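Local coordinates for protein 2',5'-phosphodiesterase 12 (Homo sapiens, PDB 4Z0V) that is a member of the endonuclease/exonuclease/phosphatase family, carrying a DNase I-like domain after an N-terminal domain of the E-set clan, at residues A[192-203]-A[213-221]; A[398-409]-A[431-440]. All blocks are in the same frame, centred on the assembly; numbering follows the deposited sequence. Where two conformers were deposited one is given.

Contact 1: A[192-203]-A[213-221]; sequences LVPALEAFGLEG and LATFYRKSK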
loop_
_atom_site.group_PDB
_atom_site.type_symbol
_atom_site.label_atom_id
_atom_site.label_comp_id
_atom_site.label_asym_id
_atom_site.label_seq_id
_atom_site.Cartn_x
_atom_site.Cartn_y
_atom_site.Cartn_z
ATOM N N LEU A 192 6.497 -2.769 7.311
ATOM C CA LEU A 192 5.345 -3.447 6.696
ATOM C C LEU A 192 5.468 -4.967 6.740
ATOM O O LEU A 192 4.525 -5.626 7.166
ATOM C CB LEU A 192 5.152 -2.965 5.252
ATOM C CG LEU A 192 5.036 -1.456 5.122
ATOM C CD1 LEU A 192 5.086 -1.061 3.666
ATOM C CD2 LEU A 192 3.716 -0.936 5.775
ATOM N N VAL A 193 6.617 -5.533 6.334
ATOM C CA VAL A 193 6.749 -6.989 6.343
ATOM C C VAL A 193 6.548 -7.542 7.783
ATOM O O VAL A 193 5.685 -8.386 7.932
ATOM C CB VAL A 193 8.044 -7.484 5.661
ATOM C CG1 VAL A 193 8.383 -8.916 6.073
ATOM C CG2 VAL A 193 7.904 -7.398 4.141
ATOM N N PRO A 194 7.192 -7.036 8.853
ATOM C CA PRO A 194 6.933 -7.611 10.195
ATOM C C PRO A 194 5.488 -7.448 10.666
ATOM O O PRO A 194 4.932 -8.395 11.230
ATOM C CB PRO A 194 7.896 -6.826 11.100
ATOM C CG PRO A 194 9.008 -6.384 10.167
ATOM C CD PRO A 194 8.265 -6.019 8.916
ATOM N N ALA A 195 4.862 -6.281 10.432
ATOM C CA ALA A 195 3.489 -6.096 10.884
ATOM C C ALA A 195 2.527 -6.972 10.098
ATOM O O ALA A 195 1.688 -7.679 10.671
ATOM C CB ALA A 195 3.081 -4.631 10.742
ATOM N N LEU A 196 2.616 -6.910 8.784
ATOM C CA LEU A 196 1.629 -7.604 7.967
ATOM C C LEU A 196 1.840 -9.109 7.975
ATOM O O LEU A 196 0.848 -9.855 7.947
ATOM C CB LEU A 196 1.607 -7.011 6.547
ATOM C CG LEU A 196 1.144 -5.538 6.482
ATOM C CD1 LEU A 196 1.133 -5.031 5.047
ATOM C CD2 LEU A 196 -0.300 -5.367 7.022
ATOM N N GLU A 197 3.092 -9.587 8.083
ATOM C CA GLU A 197 3.212 -11.043 8.173
ATOM C C GLU A 197 2.615 -11.585 9.499
ATOM O O GLU A 197 2.025 -12.665 9.507
ATOM C CB GLU A 197 4.643 -11.539 7.930
ATOM C CG GLU A 197 5.668 -11.378 9.017
ATOM C CD GLU A 197 7.022 -11.960 8.623
ATOM O OE1 GLU A 197 7.898 -12.021 9.513
ATOM O OE2 GLU A 197 7.197 -12.404 7.459
ATOM N N ALA A 198 2.707 -10.804 10.596
ATOM C CA ALA A 198 2.130 -11.192 11.895
ATOM C C ALA A 198 0.605 -11.354 11.811
ATOM O O ALA A 198 0.003 -12.138 12.566
ATOM C CB ALA A 198 2.486 -10.147 12.936
ATOM N N PHE A 199 -0.016 -10.620 10.878
ATOM C CA PHE A 199 -1.458 -10.658 10.676
ATOM C C PHE A 199 -1.849 -11.540 9.471
ATOM O O PHE A 199 -3.001 -11.503 9.062
ATOM C CB PHE A 199 -2.019 -9.214 10.537
ATOM C CG PHE A 199 -2.109 -8.506 11.874
ATOM C CD1 PHE A 199 -0.978 -7.934 12.457
ATOM C CD2 PHE A 199 -3.313 -8.459 12.576
ATOM C CE1 PHE A 199 -1.058 -7.277 13.689
ATOM C CE2 PHE A 199 -3.399 -7.816 13.812
ATOM C CZ PHE A 199 -2.270 -7.224 14.364
ATOM N N GLY A 200 -0.911 -12.334 8.945
ATOM C CA GLY A 200 -1.209 -13.320 7.907
ATOM C C GLY A 200 -1.077 -12.907 6.449
ATOM O O GLY A 200 -1.568 -13.622 5.577
ATOM N N LEU A 201 -0.370 -11.804 6.164
ATOM C CA LEU A 201 -0.157 -11.367 4.778
ATOM C C LEU A 201 1.315 -11.450 4.400
ATOM O O LEU A 201 2.186 -11.224 5.234
ATOM C CB LEU A 201 -0.656 -9.929 4.544
ATOM C CG LEU A 201 -2.165 -9.699 4.718
ATOM C CD1 LEU A 201 -2.483 -9.247 6.132
ATOM C CD2 LEU A 201 -2.648 -8.611 3.792
ATOM N N GLU A 202 1.574 -11.743 3.149
ATOM C CA GLU A 202 2.920 -11.820 2.573
ATOM C C GLU A 202 3.018 -10.754 1.503
ATOM O O GLU A 202 2.006 -10.417 0.892
ATOM C CB GLU A 202 3.131 -13.219 1.991
ATOM C CG GLU A 202 4.519 -13.564 1.534
ATOM C CD GLU A 202 4.671 -15.071 1.385
ATOM O OE1 GLU A 202 4.338 -15.594 0.297
ATOM O OE2 GLU A 202 5.021 -15.738 2.387
ATOM N N GLY A 203 4.197 -10.201 1.301
ATOM C CA GLY A 203 4.304 -9.109 0.342
ATOM C C GLY A 203 5.447 -9.188 -0.645
ATOM O O GLY A 203 6.420 -9.935 -0.444
ATOM N N LEU A 213 6.628 0.430 -5.014
ATOM C CA LEU A 213 5.346 -0.197 -4.851
ATOM C C LEU A 213 5.437 -1.473 -4.056
ATOM O O LEU A 213 6.386 -2.235 -4.241
ATOM C CB LEU A 213 4.792 -0.544 -6.240
ATOM C CG LEU A 213 4.696 0.567 -7.311
ATOM C CD1 LEU A 213 4.204 -0.065 -8.629
ATOM C CD2 LEU A 213 3.728 1.675 -6.871
ATOM N N ALA A 214 4.386 -1.759 -3.263
ATOM C CA ALA A 214 4.287 -3.062 -2.595
ATOM C C ALA A 214 2.877 -3.622 -2.730
ATOM O O ALA A 214 1.895 -2.865 -2.730
ATOM C CB ALA A 214 4.667 -2.959 -1.124
ATOM N N THR A 215 2.775 -4.963 -2.820
ATOM C CA THR A 215 1.468 -5.648 -2.827
ATOM C C THR A 215 1.562 -6.733 -1.774
ATOM O O THR A 215 2.503 -7.513 -1.797
ATOM C CB THR A 215 1.095 -6.198 -4.235
ATOM O OG1 THR A 215 0.954 -5.113 -5.157
ATOM C CG2 THR A 215 -0.231 -6.990 -4.240
ATOM N N PHE A 216 0.609 -6.762 -0.861
ATOM C CA PHE A 216 0.511 -7.775 0.199
ATOM C C PHE A 216 -0.754 -8.579 -0.011
ATOM O O PHE A 216 -1.742 -8.033 -0.460
ATOM C CB PHE A 216 0.513 -7.142 1.589
ATOM C CG PHE A 216 1.874 -6.654 2.012
ATOM C CD1 PHE A 216 2.309 -5.366 1.675
ATOM C CD2 PHE A 216 2.698 -7.451 2.812
ATOM C CE1 PHE A 216 3.570 -4.912 2.078
ATOM C CE2 PHE A 216 3.966 -6.998 3.209
ATOM C CZ PHE A 216 4.395 -5.738 2.822
ATOM N N TYR A 217 -0.713 -9.882 0.273
ATOM C CA TYR A 217 -1.894 -10.712 0.068
ATOM C C TYR A 217 -2.045 -11.644 1.246
ATOM O O TYR A 217 -1.042 -12.111 1.782
ATOM C CB TYR A 217 -1.818 -11.490 -1.271
ATOM C CG TYR A 217 -0.511 -12.239 -1.453
ATOM C CD1 TYR A 217 0.614 -11.604 -1.979
ATOM C CD2 TYR A 217 -0.378 -13.558 -1.032
ATOM C CE1 TYR A 217 1.846 -12.253 -2.048
ATOM C CE2 TYR A 217 0.844 -14.226 -1.124
ATOM C CZ TYR A 217 1.951 -13.568 -1.626
ATOM O OH TYR A 217 3.147 -14.240 -1.733
ATOM N N ARG A 218 -3.305 -11.911 1.659
ATOM C CA ARG A 218 -3.571 -12.777 2.804
ATOM C C ARG A 218 -3.351 -14.228 2.428
ATOM O O ARG A 218 -4.049 -14.745 1.552
ATOM C CB ARG A 218 -4.984 -12.540 3.310
ATOM C CG ARG A 218 -5.333 -13.422 4.512
ATOM C CD ARG A 218 -6.681 -13.021 5.118
ATOM N NE ARG A 218 -6.632 -11.647 5.613
ATOM C CZ ARG A 218 -6.060 -11.283 6.760
ATOM N NH1 ARG A 218 -5.559 -12.199 7.584
ATOM N NH2 ARG A 218 -6.002 -10.004 7.101
ATOM N N LYS A 219 -2.417 -14.894 3.124
ATOM C CA LYS A 219 -2.012 -16.274 2.788
ATOM C C LYS A 219 -3.139 -17.288 2.997
ATOM O O LYS A 219 -3.214 -18.273 2.262
ATOM C CB LYS A 219 -0.770 -16.710 3.589
ATOM C CG LYS A 219 0.535 -15.944 3.228
ATOM C CD LYS A 219 1.019 -16.230 1.771
ATOM C CE LYS A 219 1.673 -17.583 1.527
ATOM N NZ LYS A 219 2.844 -17.820 2.412
ATOM N N SER A 220 -4.048 -17.013 3.931
ATOM C CA SER A 220 -5.163 -17.939 4.167
ATOM C C SER A 220 -6.168 -17.906 2.990
ATOM O O SER A 220 -6.965 -18.830 2.858
ATOM C CB SER A 220 -5.861 -17.631 5.486
ATOM O OG SER A 220 -6.621 -16.441 5.385
ATOM N N LYS A 221 -6.119 -16.864 2.137
ATOM C CA LYS A 221 -7.024 -16.780 1.002
ATOM C C LYS A 221 -6.305 -16.861 -0.330
ATOM O O LYS A 221 -6.955 -17.157 -1.325
ATOM C CB LYS A 221 -7.854 -15.490 1.063
ATOM C CG LYS A 221 -8.837 -15.536 2.222
ATOM C CD LYS A 221 -9.509 -14.210 2.477
ATOM C CE LYS A 221 -10.830 -14.119 1.777
ATOM N NZ LYS A 221 -11.616 -12.959 2.258
HETATM O O HOH W 1 -5.821 -9.807 9.902
HETATM O O HOH W 2 -3.158 -15.624 6.383
#

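Contact 2: A[398-409]-A[431-440]; sequences LNALEVEQVIPL and IALVCDLKWK. With GOL (glycerol), chain F.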
loop_
_atom_site.group_PDB
_atom_site.type_symbol
_atom_site.label_atom_id
_atom_site.label_comp_id
_atom_site.label_asym_id
_atom_site.label_seq_id
_atom_site.Cartn_x
_atom_site.Cartn_y
_atom_site.Cartn_z
ATOM N N LEU A 398 -15.470 -5.577 -13.865
ATOM C CA LEU A 398 -16.904 -5.847 -13.724
ATOM C C LEU A 398 -17.329 -7.220 -14.262
ATOM O O LEU A 398 -18.416 -7.683 -13.923
ATOM C CB LEU A 398 -17.732 -4.773 -14.431
ATOM C CG LEU A 398 -17.741 -3.418 -13.742
ATOM C CD1 LEU A 398 -18.268 -2.356 -14.676
ATOM C CD2 LEU A 398 -18.465 -3.475 -12.382
ATOM N N ASN A 399 -16.491 -7.884 -15.071
ATOM C CA ASN A 399 -16.855 -9.245 -15.536
ATOM C C ASN A 399 -16.923 -10.261 -14.395
ATOM O O ASN A 399 -17.642 -11.251 -14.501
ATOM C CB ASN A 399 -15.825 -9.774 -16.534
ATOM C CG ASN A 399 -15.801 -9.082 -17.867
ATOM O OD1 ASN A 399 -16.779 -8.497 -18.300
ATOM N ND2 ASN A 399 -14.684 -9.196 -18.582
ATOM N N ALA A 400 -16.136 -10.052 -13.333
ATOM C CA ALA A 400 -15.999 -11.046 -12.273
ATOM C C ALA A 400 -16.161 -10.517 -10.866
ATOM O O ALA A 400 -16.241 -11.320 -9.930
ATOM C CB ALA A 400 -14.625 -11.686 -12.387
ATOM N N LEU A 401 -16.153 -9.196 -10.687
ATOM C CA LEU A 401 -16.201 -8.637 -9.345
ATOM C C LEU A 401 -17.256 -7.600 -9.199
ATOM O O LEU A 401 -17.566 -6.887 -10.167
ATOM C CB LEU A 401 -14.833 -8.007 -9.016
ATOM C CG LEU A 401 -13.636 -8.969 -8.968
ATOM C CD1 LEU A 401 -12.359 -8.189 -9.157
ATOM C CD2 LEU A 401 -13.599 -9.756 -7.636
ATOM N N GLU A 402 -17.781 -7.481 -7.979
ATOM C CA GLU A 402 -18.762 -6.458 -7.618
ATOM C C GLU A 402 -18.397 -5.864 -6.268
ATOM O O GLU A 402 -17.672 -6.498 -5.501
ATOM C CB GLU A 402 -20.198 -7.030 -7.617
ATOM C CG GLU A 402 -20.451 -8.112 -6.586
ATOM C CD GLU A 402 -21.801 -8.797 -6.681
ATOM O OE1 GLU A 402 -22.191 -9.458 -5.692
ATOM O OE2 GLU A 402 -22.449 -8.711 -7.750
ATOM N N VAL A 403 -18.894 -4.661 -5.968
ATOM C CA VAL A 403 -18.602 -4.018 -4.704
ATOM C C VAL A 403 -19.625 -4.465 -3.669
ATOM O O VAL A 403 -20.832 -4.249 -3.838
ATOM C CB VAL A 403 -18.523 -2.473 -4.828
ATOM C CG1 VAL A 403 -18.042 -1.848 -3.505
ATOM C CG2 VAL A 403 -17.569 -2.072 -5.957
ATOM N N GLU A 404 -19.128 -5.043 -2.572
ATOM C CA GLU A 404 -19.946 -5.459 -1.442
ATOM C C GLU A 404 -20.157 -4.250 -0.534
ATOM O O GLU A 404 -21.284 -3.980 -0.153
ATOM C CB GLU A 404 -19.292 -6.633 -0.704
ATOM C CG GLU A 404 -19.975 -7.022 0.599
ATOM C CD GLU A 404 -21.206 -7.909 0.520
ATOM O OE1 GLU A 404 -21.761 -8.102 -0.585
ATOM O OE2 GLU A 404 -21.618 -8.414 1.586
ATOM N N GLN A 405 -19.074 -3.518 -0.175
ATOM C CA GLN A 405 -19.176 -2.292 0.624
ATOM C C GLN A 405 -17.941 -1.438 0.400
ATOM O O GLN A 405 -16.881 -1.958 0.018
ATOM C CB GLN A 405 -19.392 -2.556 2.135
ATOM C CG GLN A 405 -18.235 -3.231 2.843
ATOM C CD GLN A 405 -18.103 -2.858 4.316
ATOM O OE1 GLN A 405 -18.804 -1.975 4.866
ATOM N NE2 GLN A 405 -17.160 -3.505 4.984
ATOM N N VAL A 406 -18.099 -0.134 0.632
ATOM C CA VAL A 406 -17.033 0.874 0.576
ATOM C C VAL A 406 -16.831 1.299 2.005
ATOM O O VAL A 406 -17.805 1.700 2.662
ATOM C CB VAL A 406 -17.365 2.075 -0.356
ATOM C CG1 VAL A 406 -16.275 3.149 -0.292
ATOM C CG2 VAL A 406 -17.561 1.607 -1.792
ATOM N N ILE A 407 -15.582 1.216 2.502
ATOM C CA ILE A 407 -15.254 1.678 3.851
ATOM C C ILE A 407 -15.166 3.209 3.721
ATOM O O ILE A 407 -14.346 3.713 2.935
ATOM C CB ILE A 407 -13.958 1.023 4.389
ATOM C CG1 ILE A 407 -14.130 -0.490 4.703
ATOM C CG2 ILE A 407 -13.481 1.762 5.656
ATOM C CD1 ILE A 407 -14.413 -1.498 3.552
ATOM N N PRO A 408 -16.055 3.967 4.392
ATOM C CA PRO A 408 -16.073 5.422 4.178
ATOM C C PRO A 408 -14.772 6.101 4.518
ATOM O O PRO A 408 -14.103 5.726 5.477
ATOM C CB PRO A 408 -17.182 5.916 5.124
ATOM C CG PRO A 408 -17.373 4.845 6.105
ATOM C CD PRO A 408 -17.088 3.559 5.366
ATOM N N LEU A 409 -14.458 7.142 3.750
ATOM C CA LEU A 409 -13.280 7.956 4.004
ATOM C C LEU A 409 -13.505 8.762 5.276
ATOM O O LEU A 409 -14.671 8.978 5.648
ATOM C CB LEU A 409 -13.017 8.873 2.791
ATOM C CG LEU A 409 -12.179 8.195 1.683
ATOM C CD1 LEU A 409 -13.019 7.171 0.896
ATOM C CD2 LEU A 409 -11.644 9.222 0.724
ATOM N N ILE A 431 -5.293 9.401 1.598
ATOM C CA ILE A 431 -6.228 8.638 2.417
ATOM C C ILE A 431 -6.360 7.257 1.803
ATOM O O ILE A 431 -6.582 7.149 0.592
ATOM C CB ILE A 431 -7.572 9.383 2.478
ATOM C CG1 ILE A 431 -7.397 10.807 3.061
ATOM C CG2 ILE A 431 -8.608 8.564 3.245
ATOM C CD1 ILE A 431 -8.668 11.715 2.911
ATOM N N ALA A 432 -6.234 6.205 2.620
ATOM C CA ALA A 432 -6.363 4.838 2.147
ATOM C C ALA A 432 -7.730 4.572 1.598
ATOM O O ALA A 432 -8.744 5.015 2.181
ATOM C CB ALA A 432 -6.092 3.851 3.292
ATOM N N LEU A 433 -7.772 3.884 0.457
ATOM C CA LEU A 433 -9.051 3.390 -0.090
ATOM C C LEU A 433 -9.228 1.978 0.357
ATOM O O LEU A 433 -8.287 1.200 0.277
ATOM C CB LEU A 433 -9.090 3.442 -1.612
ATOM C CG LEU A 433 -9.021 4.792 -2.261
ATOM C CD1 LEU A 433 -9.074 4.604 -3.748
ATOM C CD2 LEU A 433 -10.161 5.704 -1.786
ATOM N N VAL A 434 -10.399 1.636 0.893
ATOM C CA VAL A 434 -10.661 0.267 1.377
ATOM C C VAL A 434 -12.045 -0.132 0.915
ATOM O O VAL A 434 -13.003 0.620 1.137
ATOM C CB VAL A 434 -10.556 0.159 2.925
ATOM C CG1 VAL A 434 -10.598 -1.312 3.390
ATOM C CG2 VAL A 434 -9.317 0.864 3.468
ATOM N N CYS A 435 -12.179 -1.306 0.293
ATOM C CA CYS A 435 -13.506 -1.773 -0.136
ATOM C C CYS A 435 -13.564 -3.279 -0.075
ATOM O O CYS A 435 -12.537 -3.950 -0.241
ATOM C CB CYS A 435 -13.819 -1.281 -1.538
ATOM S SG CYS A 435 -12.692 -1.932 -2.777
ATOM N N ASP A 436 -14.757 -3.820 0.142
ATOM C CA ASP A 436 -14.941 -5.263 0.130
ATOM C C ASP A 436 -15.516 -5.613 -1.219
ATOM O O ASP A 436 -16.515 -5.009 -1.613
ATOM C CB ASP A 436 -15.867 -5.704 1.261
ATOM C CG ASP A 436 -15.279 -5.505 2.630
ATOM O OD1 ASP A 436 -14.072 -5.190 2.716
ATOM O OD2 ASP A 436 -16.005 -5.717 3.618
ATOM N N LEU A 437 -14.826 -6.485 -1.960
ATOM C CA LEU A 437 -15.258 -6.931 -3.286
ATOM C C LEU A 437 -15.843 -8.318 -3.187
ATOM O O LEU A 437 -15.445 -9.072 -2.315
ATOM C CB LEU A 437 -14.064 -6.944 -4.239
ATOM C CG LEU A 437 -13.299 -5.623 -4.380
ATOM C CD1 LEU A 437 -12.088 -5.819 -5.308
ATOM C CD2 LEU A 437 -14.238 -4.506 -4.870
ATOM N N LYS A 438 -16.804 -8.654 -4.034
ATOM C CA LYS A 438 -17.373 -9.999 -4.019
ATOM C C LYS A 438 -17.176 -10.638 -5.383
ATOM O O LYS A 438 -17.317 -9.960 -6.407
ATOM C CB LYS A 438 -18.877 -9.949 -3.629
ATOM C CG LYS A 438 -19.515 -11.315 -3.370
ATOM C CD LYS A 438 -20.802 -11.149 -2.560
ATOM C CE LYS A 438 -21.403 -12.452 -2.081
ATOM N NZ LYS A 438 -22.301 -13.058 -3.100
ATOM N N TRP A 439 -16.771 -11.922 -5.395
ATOM C CA TRP A 439 -16.660 -12.699 -6.627
ATOM C C TRP A 439 -18.073 -12.888 -7.199
ATOM O O TRP A 439 -18.993 -13.217 -6.434
ATOM C CB TRP A 439 -16.030 -14.086 -6.338
ATOM C CG TRP A 439 -14.600 -14.090 -5.870
ATOM C CD1 TRP A 439 -14.164 -14.267 -4.589
ATOM C CD2 TRP A 439 -13.430 -14.117 -6.697
ATOM N NE1 TRP A 439 -12.793 -14.378 -4.564
ATOM C CE2 TRP A 439 -12.318 -14.312 -5.848
ATOM C CE3 TRP A 439 -13.213 -14.002 -8.080
ATOM C CZ2 TRP A 439 -11.009 -14.374 -6.332
ATOM C CZ3 TRP A 439 -11.916 -14.059 -8.556
ATOM C CH2 TRP A 439 -10.834 -14.235 -7.691
ATOM N N LYS A 440 -18.250 -12.652 -8.511
ATOM C CA LYS A 440 -19.540 -12.829 -9.191
ATOM C C LYS A 440 -19.742 -14.296 -9.561
ATOM O O LYS A 440 -20.653 -14.944 -9.052
ATOM C CB LYS A 440 -19.617 -11.956 -10.447
ATOM C CG LYS A 440 -19.943 -10.494 -10.178
ATOM C CD LYS A 440 -20.076 -9.734 -11.485
ATOM C CE LYS A 440 -20.687 -8.373 -11.302
ATOM N NZ LYS A 440 -20.912 -7.698 -12.606
HETATM C C1 GOL F . -21.066 -11.752 -16.743
HETATM O O1 GOL F . -19.670 -12.018 -16.747
HETATM C C2 GOL F . -21.545 -11.459 -15.341
HETATM O O2 GOL F . -20.508 -10.778 -14.633
HETATM C C3 GOL F . -22.770 -10.575 -15.406
HETATM O O3 GOL F . -22.876 -9.745 -14.254
HETATM O O HOH W 3 -12.535 3.782 0.901
#

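Contact 1: A[192-203]-A[213-221]
The ring of Phe216 is sandwiched between Leu196 of helix 185-198 and the backbone of Gly203, where that helix packs on the beta hairpin 201-207/211-218 at the edge of a DNase I-like sheet. Leu196 CD1 sits over the ring centre in a CH-pi contact, 3.5 Å from the centroid. Gly203, with no side chain to intervene, lays CA on the opposite face, 3.4 Å from Phe216 CD2, while Val193 CG2 comes in at the edge. Helix and hairpin are joined by a Schellman motif: Gly200, at positive phi, lets Leu201 N bond back to Leu196 O. Gly200 O then takes Lys219 N at 2.9 Å, next to the hairpin bonds between Glu202 and Tyr217.

Beside Phe216, Leu201 CD1 covers a face of the Arg218 guanidinium, whose NH1 makes a weak bond to Phe199 O; salt bridging to Asp176 and a bond to Ala175 O fix its other nitrogens.

On the other side of the hairpin, Glu202 and Tyr217 run side by side, carboxylate and ring planes 89° apart. Tyr217, with CG between its backbone N and carbonyl carbon (chi1 50°), reaches Glu202 OE1 with OH, a weak bond of 2.7 Å. Lys219 curls over Glu202 CB, and its NZ meets OE2 of Glu202 from above the carboxylate plane at 3.0 Å, forming a salt bridge.

Contact 2: A[398-409]-A[431-440]
Gln405 and Asp436 set two flat groups side by side, pointing the same way, their amide and carboxylate planes 60° apart. Gln405 NE2 donates within its own amide plane and meets Asp436 OD2 from above the carboxylate at 2.8 Å, a nearly straight bond. With CG between its backbone N and carbonyl carbon (chi1 66°), Gln405 lays that carbon against the same oxygen. Each group has a second partner: NE2 also bonds Tyr116 O, and Asp436 OD1 is salt-bridged to Arg127, so the carboxylate is gripped through both oxygens. At the far end of the strand pair the indole of Trp439 is approached obliquely by Leu401 CD2, 4.3 Å from its CE3. Beyond that end a glycerol, probably from the crystallisation liquor, donates through O2 and O1 to Asn399 O.

The two antiparallel strands are interrupted by a classic beta bulge. Glu404 N and Gln405 N reach Asp436 O from the same face of its carbonyl plane, at 2.8 Å for Glu404 and 3.3 Å for Gln405, and the register shifts by one. Before it, Glu402 and Lys438 exchange backbone bonds while their side chains run alongside each other; OE1 of Glu402 stays 4.4 Å from Lys438 NZ, too far for a salt bridge. Past the bulge, Ile407 CB packs on Val434 CB at 3.8 Å, and a water bridges Ile407 O to Val434 N. Leu409 CG then rests on Ile431 CG2, 3.9 Å away.

Strand 433-439 runs between 125-132 and the edge strand 401-406. Leu401, Val403, Cys435 and Leu437 face the second sheet, touching Ile323 of strand 322-327 and Ile394 and Ile396 of strand 387-397, as in the two-sheet sandwich of this family. Arg113 of helix 110-113 ties Pro408 O to Ala432 O.

Contacts 1 and 2 lie on the same six-stranded sheet, at its two opposite edges: strand 201-207 is outermost at one side and strand 401-406 at the other. Their centres are 19 Å apart and they do not touch. Both are partly buried and both pair an edge strand with its antiparallel neighbour, but the chemistry differs. Contact 1 adds a helix, so its apolar side is an aromatic ring pressed between helix and hairpin. Contact 2 is strand on strand, longer and bulged, and the apolar side chains on one face of its strands turn to the second sheet of the sandwich. The side chain of Ile431 in contact 2 is about 12 Å from the bound magnesium ion.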